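Local atomic coordinates of Fe-regulated protein B (Neisseria meningitidis, PDB entry 4AIP), a protein that probably imports iron across the outer membrane as a TonB-dependent transporter. Residues 373-381 with 446-454. Numbering follows the deposited sequence.
Sequences AEQTLLKYG and IEAIHDIGD. Unlike the reference sequence in segment 446-454: I446 (reference Val).
Strand 376-381 pairs with strand 446-452 in an antiparallel ladder, from T376 opposite H450 to Y380 opposite I446. The two are neighbouring staves of the 22-stranded beta-barrel of a TonB-dependent transporter. The ladder lies at the barrel end with the short turns, the periplasmic end in this family. Strand 355-371 continues the barrel wall beyond 376-381, and strand 455-469 beyond 446-452.

Five backbone hydrogen bonds join the pair. L377 and I449 exchange two, with I449 N 2.9 Å from L377 O. K379 and E447 exchange two more, with K379 N 2.8 Å from E447 O. D451 N to Q375 O adds the fifth at 3.0 Å, just outside the regular strand 376-381.

L377, K379, E447 and I449 share the face turned to the plug. There K379 and E447 run side by side. K379 CD lies 3.6 Å from E447 OE1, but the charged ends part. The K379 chain bends at chi3 (90°), and its NZ forms a salt bridge with D369. E447 OE2 instead accepts a hydrogen bond from S157 N of the plug, so this carboxylate links barrel wall to plug. I449 CD1 packs against K379 CD at 3.9 Å.

The opposite face carries T376, L378, Y380, I446, A448 and H450, and would look outward. I446 CG2 touches Y380 CB at 3.8 Å. L378 CD1 reaches A448 CB at 4.2 Å. In the model T376 CG2 sits 3.2 Å from H450 ND1, close for a methyl, and chi1 (133°) is off a staggered position, so the placing of methyl and hydroxyl is doubtful; as built, this contact covers ND1 and leaves it without a polar partner.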
loop_
_atom_site.group_PDB
_atom_site.type_symbol
_atom_site.label_atom_id
_atom_site.label_comp_id
_atom_site.label_asym_id
_atom_site.label_seq_id
_atom_site.Cartn_x
_atom_site.Cartn_y
_atom_site.Cartn_z
ATOM N N ALA B 373 -23.772 -16.105 48.419
ATOM C CA ALA B 373 -23.208 -16.431 49.735
ATOM C C ALA B 373 -21.705 -16.386 49.572
ATOM O O ALA B 373 -21.206 -16.574 48.459
ATOM C CB ALA B 373 -23.627 -17.812 50.166
ATOM N N GLU B 374 -20.958 -16.169 50.655
ATOM C CA GLU B 374 -19.493 -16.101 50.549
ATOM C C GLU B 374 -18.852 -17.248 49.735
ATOM O O GLU B 374 -17.824 -17.054 49.081
ATOM C CB GLU B 374 -18.834 -16.002 51.931
ATOM C CG GLU B 374 -17.326 -15.566 51.833
ATOM C CD GLU B 374 -16.452 -15.899 53.060
ATOM O OE1 GLU B 374 -16.648 -16.958 53.722
ATOM O OE2 GLU B 374 -15.532 -15.094 53.339
ATOM N N GLN B 375 -19.479 -18.423 49.765
ATOM C CA GLN B 375 -18.967 -19.642 49.103
ATOM C C GLN B 375 -19.586 -20.038 47.813
ATOM O O GLN B 375 -19.202 -21.054 47.252
ATOM C CB GLN B 375 -19.284 -20.886 49.932
ATOM C CG GLN B 375 -19.272 -20.739 51.396
ATOM C CD GLN B 375 -17.996 -20.468 51.858
ATOM O OE1 GLN B 375 -17.319 -19.689 51.238
ATOM N NE2 GLN B 375 -17.595 -21.086 52.947
ATOM N N THR B 376 -20.632 -19.350 47.403
ATOM C CA THR B 376 -21.295 -19.788 46.189
ATOM C C THR B 376 -21.522 -18.666 45.165
ATOM O O THR B 376 -22.070 -17.609 45.483
ATOM C CB THR B 376 -22.546 -20.710 46.445
ATOM O OG1 THR B 376 -23.650 -20.270 45.646
ATOM C CG2 THR B 376 -22.983 -20.754 47.907
ATOM N N LEU B 377 -21.045 -18.896 43.951
ATOM C CA LEU B 377 -21.177 -17.928 42.920
ATOM C C LEU B 377 -22.173 -18.469 41.949
ATOM O O LEU B 377 -22.198 -19.659 41.663
ATOM C CB LEU B 377 -19.824 -17.665 42.229
ATOM C CG LEU B 377 -19.733 -16.538 41.159
ATOM C CD1 LEU B 377 -19.726 -15.139 41.778
ATOM C CD2 LEU B 377 -18.472 -16.737 40.335
ATOM N N LEU B 378 -22.998 -17.580 41.418
ATOM C CA LEU B 378 -23.952 -17.968 40.381
ATOM C C LEU B 378 -23.585 -17.203 39.161
ATOM O O LEU B 378 -23.522 -15.992 39.204
ATOM C CB LEU B 378 -25.381 -17.647 40.819
ATOM C CG LEU B 378 -26.459 -18.144 39.862
ATOM C CD1 LEU B 378 -26.653 -19.654 39.954
ATOM C CD2 LEU B 378 -27.826 -17.402 40.075
ATOM N N LYS B 379 -23.298 -17.894 38.085
ATOM C CA LYS B 379 -23.015 -17.234 36.809
ATOM C C LYS B 379 -24.242 -17.507 35.985
ATOM O O LYS B 379 -24.824 -18.583 36.116
ATOM C CB LYS B 379 -21.850 -17.871 36.072
ATOM C CG LYS B 379 -20.568 -17.904 36.816
ATOM C CD LYS B 379 -19.454 -18.592 36.008
ATOM C CE LYS B 379 -18.685 -17.597 35.163
ATOM N NZ LYS B 379 -18.020 -16.614 36.067
ATOM N N TYR B 380 -24.630 -16.552 35.135
ATOM C CA TYR B 380 -25.731 -16.769 34.234
ATOM C C TYR B 380 -25.543 -15.751 33.137
ATOM O O TYR B 380 -24.912 -14.729 33.363
ATOM C CB TYR B 380 -27.111 -16.613 34.945
ATOM C CG TYR B 380 -27.294 -15.320 35.688
ATOM C CD1 TYR B 380 -27.810 -14.192 35.057
ATOM C CD2 TYR B 380 -26.959 -15.223 37.046
ATOM C CE1 TYR B 380 -27.976 -12.954 35.765
ATOM C CE2 TYR B 380 -27.156 -14.012 37.783
ATOM C CZ TYR B 380 -27.650 -12.887 37.131
ATOM O OH TYR B 380 -27.797 -11.716 37.847
ATOM N N GLY B 381 -26.100 -16.022 31.959
ATOM C CA GLY B 381 -25.978 -15.109 30.891
ATOM C C GLY B 381 -26.573 -15.644 29.627
ATOM O O GLY B 381 -27.332 -16.657 29.618
ATOM N N ILE B 446 -26.864 -21.057 33.024
ATOM C CA ILE B 446 -26.654 -20.800 34.431
ATOM C C ILE B 446 -25.678 -21.820 34.988
ATOM O O ILE B 446 -25.706 -22.991 34.652
ATOM C CB ILE B 446 -27.857 -21.156 35.277
ATOM C CG1 ILE B 446 -28.947 -21.809 34.455
ATOM C CG2 ILE B 446 -28.287 -20.034 36.173
ATOM C CD1 ILE B 446 -29.583 -22.879 35.217
ATOM N N GLU B 447 -24.902 -21.382 35.936
ATOM C CA GLU B 447 -23.912 -22.196 36.532
ATOM C C GLU B 447 -23.772 -21.846 37.989
ATOM O O GLU B 447 -23.601 -20.669 38.341
ATOM C CB GLU B 447 -22.584 -21.891 35.894
ATOM C CG GLU B 447 -22.045 -23.041 35.192
ATOM C CD GLU B 447 -20.604 -22.855 34.854
ATOM O OE1 GLU B 447 -19.841 -22.123 35.570
ATOM O OE2 GLU B 447 -20.250 -23.460 33.833
ATOM N N ALA B 448 -23.795 -22.859 38.835
ATOM C CA ALA B 448 -23.532 -22.595 40.230
ATOM C C ALA B 448 -22.192 -23.181 40.607
ATOM O O ALA B 448 -21.898 -24.328 40.253
ATOM C CB ALA B 448 -24.620 -23.161 41.092
ATOM N N ILE B 449 -21.387 -22.390 41.318
ATOM C CA ILE B 449 -20.076 -22.818 41.762
ATOM C C ILE B 449 -20.045 -22.736 43.265
ATOM O O ILE B 449 -20.122 -21.668 43.849
ATOM C CB ILE B 449 -18.968 -21.968 41.194
ATOM C CG1 ILE B 449 -18.980 -22.108 39.670
ATOM C CG2 ILE B 449 -17.598 -22.437 41.698
ATOM C CD1 ILE B 449 -18.425 -20.917 38.993
ATOM N N HIS B 450 -19.933 -23.904 43.876
ATOM C CA HIS B 450 -20.075 -23.982 45.283
ATOM C C HIS B 450 -18.834 -24.598 45.870
ATOM O O HIS B 450 -18.425 -25.681 45.438
ATOM C CB HIS B 450 -21.295 -24.823 45.629
ATOM C CG HIS B 450 -21.592 -24.849 47.093
ATOM N ND1 HIS B 450 -21.635 -23.692 47.855
ATOM C CD2 HIS B 450 -21.855 -25.879 47.946
ATOM C CE1 HIS B 450 -21.911 -24.016 49.121
ATOM N NE2 HIS B 450 -22.036 -25.334 49.204
ATOM N N ASP B 451 -18.282 -23.897 46.859
ATOM C CA ASP B 451 -17.159 -24.282 47.693
ATOM C C ASP B 451 -17.518 -24.827 49.069
ATOM O O ASP B 451 -17.965 -24.060 49.954
ATOM C CB ASP B 451 -16.408 -23.035 48.032
ATOM C CG ASP B 451 -15.342 -22.726 47.060
ATOM O OD1 ASP B 451 -15.273 -23.272 45.923
ATOM O OD2 ASP B 451 -14.525 -21.901 47.454
ATOM N N ILE B 452 -17.236 -26.111 49.299
ATOM C CA ILE B 452 -17.520 -26.696 50.609
ATOM C C ILE B 452 -16.397 -27.594 51.100
ATOM O O ILE B 452 -16.077 -28.618 50.468
ATOM C CB ILE B 452 -18.906 -27.422 50.605
ATOM C CG1 ILE B 452 -19.067 -28.300 51.843
ATOM C CG2 ILE B 452 -19.133 -28.207 49.336
ATOM C CD1 ILE B 452 -20.311 -29.212 51.772
ATOM N N GLY B 453 -15.800 -27.242 52.231
ATOM C CA GLY B 453 -14.656 -28.023 52.726
ATOM C C GLY B 453 -13.527 -27.753 51.751
ATOM O O GLY B 453 -13.249 -26.602 51.429
ATOM N N ASP B 454 -12.866 -28.784 51.251
ATOM C CA ASP B 454 -11.820 -28.464 50.290
ATOM C C ASP B 454 -12.150 -29.025 48.885
ATOM O O ASP B 454 -11.284 -29.360 48.064
ATOM C CB ASP B 454 -10.397 -28.660 50.871
ATOM C CG ASP B 454 -10.255 -29.912 51.648
ATOM O OD1 ASP B 454 -11.063 -30.844 51.432
ATOM O OD2 ASP B 454 -9.316 -30.001 52.467
#